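Side-chain contact in 3-hydroxyacyl-CoA dehydrogenase (Brucella suis, PDB 4O5O), which probably oxidises the 3-hydroxyl group of hydroxyacyl-CoA thioesters with a nicotinamide cofactor: residues 28-33 and 38-43. Sequence-based numbering, arbitrary orientation.
Sequences AVSKMA and AKVVLL
The carbonyl oxygen of Ala33, near the end of helix 24-35, accepts the backbone N-H of Ala38 across the turn that leads into strand 39-44. The bond is 3.0 Å from Ala38 N to Ala33 O and slightly bent, 154° at the hydrogen, with the donor lying off the carbonyl plane. Next to it the two methyls meet, Ala33 CB lying 4.0 Å from Ala38 CB. Val40 comes next along the strand and, in the conformer described, straddles the helix surface with its two branches. Val40 CG2, anti to the carbonyl carbon, lies 3.7 Å from Ala33 CB, while Val40 CG1, anti to the backbone N (chi1 -179°), faces Ser30. Helix 28-33 and strand 39-43 run nearly antiparallel, at 161° with a closest approach of their axes of 8.3 Å, as is usual for the helix and following strand of a beta-alpha-beta crossover; strand 15-19 completes this first unit of the Rossmann fold, and its Ile18 packs against both Ser30 and Val40. The small side chains of Ser30 and Ala33 are consistent with this close approach: the CA atoms of Ser30 and Val40 are 6.3 Å apart. In the conformer described, the buried Ser30 OG hydrogen-bonds to the carbonyl of Gly26 one turn earlier and sits among carbon atoms, 3.8 Å from Val40 CG1. Leu42 reaches the same oxygen from farther along the strand, its branch carbon CG 3.7 Å from Ser30 OG, and also packs on Ala21.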
loop_
_atom_site.group_PDB
_atom_site.type_symbol
_atom_site.label_atom_id
_atom_site.label_comp_id
_atom_site.label_asym_id
_atom_site.label_seq_id
_atom_site.Cartn_x
_atom_site.Cartn_y
_atom_site.Cartn_z
ATOM N N ALA B 28 6.153 -26.329 -10.605
ATOM C CA ALA B 28 4.733 -26.532 -10.319
ATOM C C ALA B 28 3.865 -25.889 -11.397
ATOM O O ALA B 28 2.848 -26.450 -11.817
ATOM C CB ALA B 28 4.387 -25.994 -8.951
ATOM N N VAL B 29 4.261 -24.710 -11.873
ATOM C CA VAL B 29 3.531 -24.073 -12.967
ATOM C C VAL B 29 3.615 -24.944 -14.217
ATOM O O VAL B 29 2.614 -25.122 -14.919
ATOM C CB VAL B 29 4.023 -22.634 -13.251
ATOM C CG1 VAL B 29 3.235 -22.020 -14.402
ATOM C CG2 VAL B 29 3.841 -21.779 -12.017
ATOM N N SER B 30 4.782 -25.501 -14.490
ATOM C CA SER B 30 4.977 -26.312 -15.677
ATOM C C SER B 30 4.069 -27.553 -15.622
ATOM O O SER B 30 3.441 -27.925 -16.606
ATOM C CB SER B 30 6.454 -26.722 -15.774
ATOM O OG SER B 30 7.313 -25.598 -15.907
ATOM N N LYS B 31 3.986 -28.175 -14.447
ATOM C CA LYS B 31 3.139 -29.386 -14.262
ATOM C C LYS B 31 1.659 -29.011 -14.444
ATOM O O LYS B 31 0.902 -29.700 -15.142
ATOM C CB LYS B 31 3.402 -30.019 -12.896
ATOM C CG LYS B 31 2.584 -31.259 -12.577
ATOM C CD LYS B 31 2.921 -31.860 -11.209
ATOM C CE LYS B 31 2.043 -33.085 -10.893
ATOM N NZ LYS B 31 2.428 -33.800 -9.641
ATOM N N MET B 32 1.241 -27.918 -13.809
ATOM C CA MET B 32 -0.128 -27.438 -13.936
ATOM C C MET B 32 -0.503 -27.192 -15.402
ATOM O O MET B 32 -1.561 -27.636 -15.874
ATOM C CB MET B 32 -0.282 -26.142 -13.135
ATOM C CG MET B 32 -1.631 -25.446 -13.240
ATOM S SD MET B 32 -1.910 -24.458 -14.718
ATOM C CE MET B 32 -0.685 -23.180 -14.535
ATOM N N ALA B 33 0.383 -26.530 -16.131
ATOM C CA ALA B 33 0.057 -26.141 -17.486
ATOM C C ALA B 33 -0.063 -27.370 -18.404
ATOM O O ALA B 33 -1.008 -27.483 -19.180
ATOM C CB ALA B 33 1.096 -25.169 -17.995
ATOM N N ALA B 38 -1.810 -27.484 -22.030
ATOM C CA ALA B 38 -0.942 -26.481 -22.614
ATOM C C ALA B 38 0.398 -27.101 -23.020
ATOM O O ALA B 38 0.737 -28.217 -22.612
ATOM C CB ALA B 38 -0.719 -25.361 -21.605
ATOM N N LYS B 39 1.142 -26.363 -23.836
ATOM C CA LYS B 39 2.516 -26.699 -24.161
ATOM C C LYS B 39 3.372 -25.834 -23.249
ATOM O O LYS B 39 2.978 -24.717 -22.915
ATOM C CB LYS B 39 2.869 -26.372 -25.615
ATOM C CG LYS B 39 1.924 -26.927 -26.660
ATOM C CD LYS B 39 1.831 -28.434 -26.576
ATOM C CE LYS B 39 1.171 -28.957 -27.837
ATOM N NZ LYS B 39 0.716 -30.358 -27.673
ATOM N N VAL B 40 4.542 -26.345 -22.856
ATOM C CA VAL B 40 5.436 -25.621 -21.947
ATOM C C VAL B 40 6.880 -25.648 -22.420
ATOM O O VAL B 40 7.406 -26.702 -22.794
ATOM C CB VAL B 40 5.441 -26.197 -20.522
ATOM C CG1 VAL B 40 6.368 -25.381 -19.632
ATOM C CG2 VAL B 40 4.040 -26.227 -19.942
ATOM N N VAL B 41 7.506 -24.475 -22.384
ATOM C CA VAL B 41 8.914 -24.345 -22.611
ATOM C C VAL B 41 9.509 -23.962 -21.259
ATOM O O VAL B 41 9.300 -22.843 -20.765
ATOM C CB VAL B 41 9.242 -23.331 -23.724
ATOM C CG1 VAL B 41 10.747 -23.248 -23.928
ATOM C CG2 VAL B 41 8.576 -23.758 -25.025
ATOM N N LEU B 42 10.210 -24.927 -20.665
ATOM C CA LEU B 42 10.894 -24.745 -19.389
ATOM C C LEU B 42 12.248 -24.084 -19.607
ATOM O O LEU B 42 13.039 -24.538 -20.442
ATOM C CB LEU B 42 11.115 -26.103 -18.706
ATOM C CG LEU B 42 9.891 -26.860 -18.163
ATOM C CD1 LEU B 42 9.161 -27.595 -19.261
ATOM C CD2 LEU B 42 10.361 -27.884 -17.128
ATOM N N LEU B 43 12.510 -23.032 -18.833
ATOM C CA LEU B 43 13.766 -22.291 -18.866
ATOM C C LEU B 43 14.384 -22.316 -17.468
ATOM O O LEU B 43 13.690 -22.057 -16.477
ATOM C CB LEU B 43 13.522 -20.853 -19.322
ATOM C CG LEU B 43 12.733 -20.624 -20.606
ATOM C CD1 LEU B 43 12.627 -19.132 -20.850
ATOM C CD2 LEU B 43 13.408 -21.298 -21.781
#